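Hypothetical UPF0131 protein PH0828 (Pyrococcus horikoshii, PDB 1V30) is a putative gamma-glutamylcyclotransferase, an enzyme expected to cyclise the gamma-glutamyl group of its substrate. Local coordinates at residues R9-G14 with A93-W98; D35-Y40 with L57-Y62; G28-G33 with V61-K66. One frame throughout, in Å; residues are numbered along the deposited sequence.

Contact 1 (R9-G14 with A93-W98); sequences RIAVYG and AFLWEW
Ile10 and Phe94 are bridged through their backbones where the two strands, running the same way at 38°, are closest. Phe94 N donates to Arg9 O (2.8 Å), and Ala11 N reaches Phe94 O at 2.8 Å, so the two peptide groups of Phe94 straddle Ile10. Here the packing is tight: Ala93 CB lies against Arg9 O, and Arg9 CG touches that methyl at 3.7 Å. Beyond Ala11 the strands part, and direct bonding gives way to one water that donates to Ala11 O (2.8 Å) and accepts from Trp96 N (2.9 Å). This single parallel bridge joins the sheet of strands 8-12, 56-64 and 30-37 to the 81-86/93-98 hairpin, just before the Tyr-Gly-Thr-Leu loop characteristic of the family. Past the water Tyr13 restores direct contact: with CG between backbone N and carbonyl carbon (chi1 57°), its side chain crosses that of Leu95 at about a right angle, CD1 to Leu95 CD1 4.0 Å, and its OH donates to Trp96 O (2.7 Å), which lies in the ring plane. Val12 CG1 loosely meets the edge of the Trp96 ring at CZ3, and Ile10 CG2 approaches CH2 obliquely, 4.2 Å away, while the indole NE1 bonds Asn73. The outer side is formed by the partly exposed Phe94 ring and by Arg9, whose guanidinium turns to Lys92 O.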
loop_
_atom_site.group_PDB
_atom_site.type_symbol
_atom_site.label_atom_id
_atom_site.label_comp_id
_atom_site.label_asym_id
_atom_site.label_seq_id
_atom_site.Cartn_x
_atom_site.Cartn_y
_atom_site.Cartn_z
ATOM N N ARG A 9 -13.529 1.331 1.561
ATOM C CA ARG A 9 -12.426 2.276 1.672
ATOM C C ARG A 9 -11.143 1.475 1.883
ATOM O O ARG A 9 -11.078 0.635 2.783
ATOM C CB ARG A 9 -12.659 3.219 2.858
ATOM C CG ARG A 9 -11.687 4.385 2.936
ATOM C CD ARG A 9 -12.053 5.340 4.069
ATOM N NE ARG A 9 -13.382 5.919 3.892
ATOM C CZ ARG A 9 -14.391 5.769 4.746
ATOM N NH1 ARG A 9 -14.236 5.056 5.855
ATOM N NH2 ARG A 9 -15.564 6.329 4.486
ATOM N N ILE A 10 -10.133 1.719 1.049
ATOM C CA ILE A 10 -8.863 1.011 1.176
ATOM C C ILE A 10 -7.689 1.981 1.282
ATOM O O ILE A 10 -7.763 3.115 0.795
ATOM C CB ILE A 10 -8.607 0.054 -0.023
ATOM C CG1 ILE A 10 -8.470 0.851 -1.322
ATOM C CG2 ILE A 10 -9.749 -0.957 -0.139
ATOM C CD1 ILE A 10 -8.145 -0.004 -2.532
ATOM N N ALA A 11 -6.616 1.530 1.926
ATOM C CA ALA A 11 -5.406 2.326 2.105
ATOM C C ALA A 11 -4.266 1.500 1.526
ATOM O O ALA A 11 -3.929 0.431 2.051
ATOM C CB ALA A 11 -5.169 2.595 3.581
ATOM N N VAL A 12 -3.681 1.991 0.436
ATOM C CA VAL A 12 -2.603 1.275 -0.231
ATOM C C VAL A 12 -1.262 1.989 -0.117
ATOM O O VAL A 12 -1.166 3.209 -0.287
ATOM C CB VAL A 12 -2.965 1.006 -1.715
ATOM C CG1 VAL A 12 -4.218 0.133 -1.778
ATOM C CG2 VAL A 12 -3.199 2.319 -2.466
ATOM N N TYR A 13 -0.228 1.213 0.188
ATOM C CA TYR A 13 1.117 1.737 0.387
ATOM C C TYR A 13 2.122 1.293 -0.661
ATOM O O TYR A 13 3.228 1.829 -0.715
ATOM C CB TYR A 13 1.639 1.277 1.748
ATOM C CG TYR A 13 1.627 -0.237 1.903
ATOM C CD1 TYR A 13 0.528 -0.895 2.461
ATOM C CD2 TYR A 13 2.709 -1.014 1.475
ATOM C CE1 TYR A 13 0.514 -2.295 2.594
ATOM C CE2 TYR A 13 2.701 -2.410 1.601
ATOM C CZ TYR A 13 1.605 -3.039 2.164
ATOM O OH TYR A 13 1.634 -4.407 2.334
ATOM N N GLY A 14 1.752 0.324 -1.487
ATOM C CA GLY A 14 2.711 -0.177 -2.449
ATOM C C GLY A 14 2.269 -0.397 -3.873
ATOM O O GLY A 14 2.053 0.552 -4.626
ATOM N N ALA A 93 -10.326 2.137 7.024
ATOM C CA ALA A 93 -10.054 1.584 5.704
ATOM C C ALA A 93 -9.374 0.230 5.831
ATOM O O ALA A 93 -8.805 -0.093 6.877
ATOM C CB ALA A 93 -9.160 2.542 4.907
ATOM N N PHE A 94 -9.451 -0.563 4.768
ATOM C CA PHE A 94 -8.801 -1.863 4.749
ATOM C C PHE A 94 -7.409 -1.694 4.156
ATOM O O PHE A 94 -7.190 -0.858 3.272
ATOM C CB PHE A 94 -9.599 -2.863 3.909
ATOM C CG PHE A 94 -10.881 -3.292 4.547
ATOM C CD1 PHE A 94 -12.083 -2.688 4.199
ATOM C CD2 PHE A 94 -10.884 -4.287 5.515
ATOM C CE1 PHE A 94 -13.277 -3.073 4.810
ATOM C CE2 PHE A 94 -12.070 -4.678 6.132
ATOM C CZ PHE A 94 -13.268 -4.069 5.777
ATOM N N LEU A 95 -6.477 -2.497 4.649
ATOM C CA LEU A 95 -5.096 -2.467 4.194
ATOM C C LEU A 95 -4.608 -3.906 4.130
ATOM O O LEU A 95 -5.011 -4.735 4.951
ATOM C CB LEU A 95 -4.250 -1.646 5.173
ATOM C CG LEU A 95 -2.735 -1.587 4.967
ATOM C CD1 LEU A 95 -2.228 -0.200 5.333
ATOM C CD2 LEU A 95 -2.052 -2.655 5.807
ATOM N N TRP A 96 -3.765 -4.204 3.147
ATOM C CA TRP A 96 -3.226 -5.543 2.976
ATOM C C TRP A 96 -1.880 -5.622 3.666
ATOM O O TRP A 96 -0.874 -5.128 3.157
ATOM C CB TRP A 96 -3.088 -5.872 1.493
ATOM C CG TRP A 96 -4.396 -6.217 0.845
ATOM C CD1 TRP A 96 -4.995 -7.444 0.813
ATOM C CD2 TRP A 96 -5.277 -5.323 0.150
ATOM N NE1 TRP A 96 -6.191 -7.371 0.137
ATOM C CE2 TRP A 96 -6.390 -6.080 -0.279
ATOM C CE3 TRP A 96 -5.235 -3.954 -0.153
ATOM C CZ2 TRP A 96 -7.450 -5.515 -0.996
ATOM C CZ3 TRP A 96 -6.290 -3.393 -0.867
ATOM C CH2 TRP A 96 -7.381 -4.173 -1.280
ATOM N N GLU A 97 -1.886 -6.247 4.836
ATOM C CA GLU A 97 -0.697 -6.409 5.656
ATOM C C GLU A 97 0.073 -7.673 5.289
ATOM O O GLU A 97 -0.512 -8.746 5.149
ATOM C CB GLU A 97 -1.129 -6.465 7.121
ATOM C CG GLU A 97 -0.062 -6.891 8.104
ATOM C CD GLU A 97 -0.616 -6.978 9.508
ATOM O OE1 GLU A 97 -0.928 -5.917 10.082
ATOM O OE2 GLU A 97 -0.760 -8.109 10.023
ATOM N N TRP A 98 1.387 -7.551 5.128
ATOM C CA TRP A 98 2.192 -8.720 4.797
ATOM C C TRP A 98 2.078 -9.681 5.985
ATOM O O TRP A 98 2.277 -9.283 7.134
ATOM C CB TRP A 98 3.645 -8.311 4.544
ATOM C CG TRP A 98 4.552 -9.459 4.229
ATOM C CD1 TRP A 98 5.649 -9.841 4.939
ATOM C CD2 TRP A 98 4.455 -10.365 3.119
ATOM N NE1 TRP A 98 6.243 -10.922 4.346
ATOM C CE2 TRP A 98 5.535 -11.268 3.226
ATOM C CE3 TRP A 98 3.567 -10.500 2.041
ATOM C CZ2 TRP A 98 5.753 -12.296 2.298
ATOM C CZ3 TRP A 98 3.785 -11.524 1.116
ATOM C CH2 TRP A 98 4.870 -12.407 1.253
HETATM O O HOH W 1 -2.846 -2.028 1.440
#

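Contact 2 (D35-Y40 with L57-Y62); sequences DWIEGY and LKVEVY
Asp35-Ile37 and Leu57-Val59 form a regular antiparallel ladder, pairing the outer strand 30-37 with the central strand 56-64 of a three-stranded sheet. Four backbone bonds tie it: Asp35 and Val59 exchange both of theirs at the hydrogen-bonded pair, and Ile37 and Leu57 do the same, Ile37 N to Leu57 O being 2.8 Å. Between them Trp36 and Lys58 make the non-hydrogen-bonded pair, and their side chains meet on one face of the sheet. Lys58 CB stands over the six-membered ring of Trp36, 3.8 Å from its centroid and 14° off the normal, a CH-pi contact; the indole's CE3 also comes within 3.5 Å of Lys58 N. A second lysine, Lys56, makes a cation-pi contact with the indole, while Lys58 NZ pairs with Glu34. With Trp36 replaced by alanine, the Lys58 methylene would probably lose its cover and Lys56 its aromatic partner. On the opposite face Ile37 CG1 sits 3.8 Å from both methyls of Val59, directed there by lying anti to its own carbonyl carbon (chi1 -49°). Past Ile37 the chain turns a corner at Glu38 and Gly39 into the next sheet, and Tyr40 returns to place CB 3.8 Å from Leu57 CB, its OH going to Glu97. Further along the central strand, Tyr62 OH donates to Glu60 OE1 (2.6 Å) on the anti side, 26° out of the carboxylate plane; Lys18 N also bonds that oxygen, and Arg17 pairs with OE2.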
loop_
_atom_site.group_PDB
_atom_site.type_symbol
_atom_site.label_atom_id
_atom_site.label_comp_id
_atom_site.label_asym_id
_atom_site.label_seq_id
_atom_site.Cartn_x
_atom_site.Cartn_y
_atom_site.Cartn_z
ATOM N N ASP A 35 -2.398 9.716 3.289
ATOM C CA ASP A 35 -2.399 9.811 4.735
ATOM C C ASP A 35 -1.226 8.992 5.253
ATOM O O ASP A 35 -0.507 8.362 4.471
ATOM C CB ASP A 35 -3.723 9.273 5.287
ATOM C CG ASP A 35 -3.959 9.656 6.739
ATOM O OD1 ASP A 35 -3.224 10.515 7.275
ATOM O OD2 ASP A 35 -4.901 9.098 7.341
ATOM N N TRP A 36 -1.021 9.025 6.564
ATOM C CA TRP A 36 0.050 8.266 7.190
ATOM C C TRP A 36 -0.547 7.355 8.253
ATOM O O TRP A 36 -1.351 7.793 9.080
ATOM C CB TRP A 36 1.083 9.193 7.838
ATOM C CG TRP A 36 1.900 9.987 6.866
ATOM C CD1 TRP A 36 1.590 11.205 6.339
ATOM C CD2 TRP A 36 3.168 9.616 6.306
ATOM N NE1 TRP A 36 2.588 11.621 5.488
ATOM C CE2 TRP A 36 3.568 10.663 5.449
ATOM C CE3 TRP A 36 4.005 8.500 6.448
ATOM C CZ2 TRP A 36 4.773 10.629 4.732
ATOM C CZ3 TRP A 36 5.202 8.465 5.736
ATOM C CH2 TRP A 36 5.573 9.526 4.888
ATOM N N ILE A 37 -0.162 6.086 8.219
ATOM C CA ILE A 37 -0.653 5.115 9.186
ATOM C C ILE A 37 0.442 4.867 10.218
ATOM O O ILE A 37 1.554 4.465 9.878
ATOM C CB ILE A 37 -1.011 3.772 8.505
ATOM C CG1 ILE A 37 -1.899 4.022 7.279
ATOM C CG2 ILE A 37 -1.727 2.860 9.498
ATOM C CD1 ILE A 37 -3.205 4.733 7.581
ATOM N N GLU A 38 0.127 5.121 11.483
ATOM C CA GLU A 38 1.087 4.915 12.557
ATOM C C GLU A 38 1.151 3.437 12.925
ATOM O O GLU A 38 0.159 2.721 12.808
ATOM C CB GLU A 38 0.682 5.737 13.787
ATOM C CG GLU A 38 0.882 7.236 13.628
ATOM C CD GLU A 38 2.348 7.633 13.644
ATOM O OE1 GLU A 38 2.657 8.793 13.298
ATOM O OE2 GLU A 38 3.192 6.788 14.013
ATOM N N GLY A 39 2.322 2.981 13.355
ATOM C CA GLY A 39 2.474 1.594 13.759
ATOM C C GLY A 39 2.834 0.604 12.668
ATOM O O GLY A 39 2.641 -0.600 12.835
ATOM N N TYR A 40 3.357 1.098 11.549
ATOM C CA TYR A 40 3.746 0.221 10.452
ATOM C C TYR A 40 5.106 0.570 9.865
ATOM O O TYR A 40 5.502 1.734 9.827
ATOM C CB TYR A 40 2.707 0.253 9.325
ATOM C CG TYR A 40 1.536 -0.679 9.531
ATOM C CD1 TYR A 40 0.391 -0.259 10.207
ATOM C CD2 TYR A 40 1.585 -1.992 9.071
ATOM C CE1 TYR A 40 -0.679 -1.133 10.421
ATOM C CE2 TYR A 40 0.526 -2.871 9.279
ATOM C CZ TYR A 40 -0.600 -2.436 9.955
ATOM O OH TYR A 40 -1.635 -3.315 10.168
ATOM N N LEU A 57 3.605 4.825 7.979
ATOM C CA LEU A 57 3.504 4.376 6.601
ATOM C C LEU A 57 2.652 5.291 5.727
ATOM O O LEU A 57 1.520 5.622 6.083
ATOM C CB LEU A 57 2.908 2.967 6.611
ATOM C CG LEU A 57 2.585 2.290 5.283
ATOM C CD1 LEU A 57 3.859 1.714 4.672
ATOM C CD2 LEU A 57 1.556 1.191 5.530
ATOM N N LYS A 58 3.188 5.695 4.580
ATOM C CA LYS A 58 2.436 6.549 3.674
ATOM C C LYS A 58 1.496 5.706 2.821
ATOM O O LYS A 58 1.904 4.699 2.229
ATOM C CB LYS A 58 3.378 7.336 2.756
ATOM C CG LYS A 58 2.672 8.393 1.919
ATOM C CD LYS A 58 3.617 8.976 0.887
ATOM C CE LYS A 58 3.044 10.213 0.217
ATOM N NZ LYS A 58 3.181 11.428 1.068
ATOM N N VAL A 59 0.237 6.119 2.767
ATOM C CA VAL A 59 -0.761 5.421 1.976
ATOM C C VAL A 59 -1.579 6.391 1.144
ATOM O O VAL A 59 -1.611 7.597 1.407
ATOM C CB VAL A 59 -1.772 4.641 2.865
ATOM C CG1 VAL A 59 -1.068 3.534 3.620
ATOM C CG2 VAL A 59 -2.481 5.603 3.826
ATOM N N GLU A 60 -2.217 5.841 0.119
ATOM C CA GLU A 60 -3.138 6.575 -0.732
ATOM C C GLU A 60 -4.463 5.923 -0.362
ATOM O O GLU A 60 -4.570 4.693 -0.359
ATOM C CB GLU A 60 -2.834 6.334 -2.208
ATOM C CG GLU A 60 -1.666 7.143 -2.732
ATOM C CD GLU A 60 -1.227 6.716 -4.118
ATOM O OE1 GLU A 60 -2.047 6.156 -4.873
ATOM O OE2 GLU A 60 -0.052 6.956 -4.450
ATOM N N VAL A 61 -5.463 6.729 -0.029
ATOM C CA VAL A 61 -6.759 6.191 0.362
ATOM C C VAL A 61 -7.778 6.336 -0.762
ATOM O O VAL A 61 -7.940 7.419 -1.336
ATOM C CB VAL A 61 -7.285 6.892 1.631
ATOM C CG1 VAL A 61 -8.573 6.225 2.101
ATOM C CG2 VAL A 61 -6.232 6.835 2.725
ATOM N N TYR A 62 -8.459 5.235 -1.070
ATOM C CA TYR A 62 -9.456 5.205 -2.132
ATOM C C TYR A 62 -10.779 4.615 -1.685
ATOM O O TYR A 62 -10.848 3.864 -0.707
ATOM C CB TYR A 62 -8.983 4.348 -3.310
ATOM C CG TYR A 62 -7.763 4.841 -4.036
ATOM C CD1 TYR A 62 -6.486 4.614 -3.526
ATOM C CD2 TYR A 62 -7.884 5.545 -5.231
ATOM C CE1 TYR A 62 -5.357 5.076 -4.190
ATOM C CE2 TYR A 62 -6.765 6.013 -5.903
ATOM C CZ TYR A 62 -5.506 5.776 -5.378
ATOM O OH TYR A 62 -4.393 6.247 -6.030
#

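Contact 3 (G28-G33 with V61-K66); sequences GAKFLG and VYEVDK
Lys30 and Glu63 pair twice, by backbone and by side chain, where strand 30-33 runs antiparallel to strand 61-64. The backbone bonds come first: Lys30 N gives to Glu63 O (3.0 Å) and Glu63 N to Lys30 O, both in the carbonyl plane. Further on, Leu32 N donates to Val61 O (2.8 Å) and Val61 N to Gly33 O (2.8 Å), so two residues of one strand face a single residue of the other. This is a classic beta bulge, set in the outer strand of the three-stranded sheet; Leu32 takes a helix-like psi of -32° there, and Gly33 has a phi of 144°, at which a side chain would collide with Leu32 O, so glycine is required. The charged contact lies on the face of Lys30, Glu63 and Val61. Bends at chi3 and chi4 fold the Lys30 chain back beside Glu63, and NZ meets OE2 of Glu63 from above the carboxylate plane; the separation of 2.5 Å is short for a salt bridge, so its exact length is doubtful. Leu32 crosses the same carboxylate's stem at about a right angle, its CD1 3.7 Å from Glu63 CG. On the other face the contacts are aromatic: Phe31 CD1 lies over one face of the Tyr62 ring, 3.7 Å from CZ and offset toward the rim, with the planes inclined at 51°. Gly33 N in turn sits above the centre of the Phe31 ring. Among the apolar contacts, Ala29 CB reaches Val64 CG1 at 3.5 Å, and Leu32 CD1 meets Val61 CG1 at 4.0 Å. Just beyond, Asp65 N-caps helix 66-72 through a bond from Thr68 N.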
loop_
_atom_site.group_PDB
_atom_site.type_symbol
_atom_site.label_atom_id
_atom_site.label_comp_id
_atom_site.label_asym_id
_atom_site.label_seq_id
_atom_site.Cartn_x
_atom_site.Cartn_y
_atom_site.Cartn_z
ATOM N N GLY A 28 -11.017 3.214 -11.843
ATOM C CA GLY A 28 -12.360 3.747 -11.693
ATOM C C GLY A 28 -12.658 4.204 -10.276
ATOM O O GLY A 28 -13.690 4.825 -10.018
ATOM N N ALA A 29 -11.743 3.907 -9.357
ATOM C CA ALA A 29 -11.903 4.264 -7.951
ATOM C C ALA A 29 -11.768 5.761 -7.677
ATOM O O ALA A 29 -11.224 6.506 -8.490
ATOM C CB ALA A 29 -10.892 3.493 -7.113
ATOM N N LYS A 30 -12.266 6.191 -6.521
ATOM C CA LYS A 30 -12.186 7.594 -6.138
ATOM C C LYS A 30 -11.053 7.822 -5.144
ATOM O O LYS A 30 -11.034 7.232 -4.063
ATOM C CB LYS A 30 -13.508 8.062 -5.521
ATOM C CG LYS A 30 -13.482 9.515 -5.045
ATOM C CD LYS A 30 -14.855 10.026 -4.617
ATOM C CE LYS A 30 -15.433 9.244 -3.448
ATOM N NZ LYS A 30 -15.825 7.860 -3.834
ATOM N N PHE A 31 -10.106 8.673 -5.526
ATOM C CA PHE A 31 -8.970 9.007 -4.676
ATOM C C PHE A 31 -9.416 10.040 -3.648
ATOM O O PHE A 31 -9.897 11.117 -4.009
ATOM C CB PHE A 31 -7.827 9.574 -5.529
ATOM C CG PHE A 31 -6.643 10.052 -4.730
ATOM C CD1 PHE A 31 -5.924 9.176 -3.924
ATOM C CD2 PHE A 31 -6.225 11.381 -4.811
ATOM C CE1 PHE A 31 -4.808 9.611 -3.211
ATOM C CE2 PHE A 31 -5.109 11.829 -4.103
ATOM C CZ PHE A 31 -4.398 10.945 -3.303
ATOM N N LEU A 32 -9.270 9.711 -2.368
ATOM C CA LEU A 32 -9.659 10.629 -1.304
ATOM C C LEU A 32 -8.481 11.499 -0.883
ATOM O O LEU A 32 -8.655 12.654 -0.493
ATOM C CB LEU A 32 -10.174 9.857 -0.086
ATOM C CG LEU A 32 -11.395 8.947 -0.253
ATOM C CD1 LEU A 32 -11.750 8.350 1.104
ATOM C CD2 LEU A 32 -12.575 9.734 -0.813
ATOM N N GLY A 33 -7.280 10.938 -0.966
ATOM C CA GLY A 33 -6.089 11.665 -0.575
ATOM C C GLY A 33 -5.096 10.728 0.079
ATOM O O GLY A 33 -5.393 9.550 0.295
ATOM N N VAL A 61 -5.463 6.729 -0.029
ATOM C CA VAL A 61 -6.759 6.191 0.362
ATOM C C VAL A 61 -7.778 6.336 -0.762
ATOM O O VAL A 61 -7.940 7.419 -1.336
ATOM C CB VAL A 61 -7.285 6.892 1.631
ATOM C CG1 VAL A 61 -8.573 6.225 2.101
ATOM C CG2 VAL A 61 -6.232 6.835 2.725
ATOM N N TYR A 62 -8.459 5.235 -1.070
ATOM C CA TYR A 62 -9.456 5.205 -2.132
ATOM C C TYR A 62 -10.779 4.615 -1.685
ATOM O O TYR A 62 -10.848 3.864 -0.707
ATOM C CB TYR A 62 -8.983 4.348 -3.310
ATOM C CG TYR A 62 -7.763 4.841 -4.036
ATOM C CD1 TYR A 62 -6.486 4.614 -3.526
ATOM C CD2 TYR A 62 -7.884 5.545 -5.231
ATOM C CE1 TYR A 62 -5.357 5.076 -4.190
ATOM C CE2 TYR A 62 -6.765 6.013 -5.903
ATOM C CZ TYR A 62 -5.506 5.776 -5.378
ATOM O OH TYR A 62 -4.393 6.247 -6.030
ATOM N N GLU A 63 -11.828 4.961 -2.422
ATOM C CA GLU A 63 -13.155 4.412 -2.196
ATOM C C GLU A 63 -13.359 3.573 -3.450
ATOM O O GLU A 63 -13.253 4.089 -4.565
ATOM C CB GLU A 63 -14.230 5.504 -2.148
ATOM C CG GLU A 63 -14.174 6.432 -0.949
ATOM C CD GLU A 63 -15.436 7.271 -0.818
ATOM O OE1 GLU A 63 -15.444 8.224 -0.012
ATOM O OE2 GLU A 63 -16.423 6.972 -1.520
ATOM N N VAL A 64 -13.621 2.280 -3.278
ATOM C CA VAL A 64 -13.829 1.386 -4.412
ATOM C C VAL A 64 -15.149 0.644 -4.234
ATOM O O VAL A 64 -15.597 0.443 -3.107
ATOM C CB VAL A 64 -12.691 0.340 -4.521
ATOM C CG1 VAL A 64 -11.348 1.040 -4.601
ATOM C CG2 VAL A 64 -12.726 -0.606 -3.327
ATOM N N ASP A 65 -15.780 0.247 -5.337
ATOM C CA ASP A 65 -17.033 -0.487 -5.216
ATOM C C ASP A 65 -16.743 -1.937 -4.846
ATOM O O ASP A 65 -15.593 -2.382 -4.888
ATOM C CB ASP A 65 -17.868 -0.412 -6.505
ATOM C CG ASP A 65 -17.111 -0.868 -7.732
ATOM O OD1 ASP A 65 -16.432 -1.913 -7.671
ATOM O OD2 ASP A 65 -17.216 -0.186 -8.774
ATOM N N LYS A 66 -17.788 -2.664 -4.472
ATOM C CA LYS A 66 -17.663 -4.056 -4.061
ATOM C C LYS A 66 -16.984 -4.946 -5.097
ATOM O O LYS A 66 -16.077 -5.715 -4.768
ATOM C CB LYS A 66 -19.046 -4.619 -3.728
ATOM C CG LYS A 66 -19.037 -6.037 -3.175
ATOM C CD LYS A 66 -20.435 -6.450 -2.734
ATOM C CE LYS A 66 -20.455 -7.860 -2.165
ATOM N NZ LYS A 66 -21.807 -8.222 -1.654
#

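How the contacts relate
Contacts 2 and 3 are successive parts of one strand pairing, 30-37 on 56-64, interrupted by the bulge opposite Val61, sharing Val61 and Tyr62, with centres about 15 Å apart. Strand 8-12 of contact 1 pairs with the other edge of strand 56-64: Ile10 N to Tyr62 O and Val12 O to Glu60 N are both 2.9 Å. Contacts 2 and 3 are nested in its loop. Contact 1 holds Tyr13 and Gly14 of the inferred substrate site; Tyr13 N hydrogen-bonds a bound NHE, probably from the crystallisation liquor, about 3 Å from the Val12 side chain, and Trp98 and the probable proton acceptor Glu76 have side chains about 11 Å apart. From contact 2, Leu57 packs about 4 Å from the Tyr13 side chain.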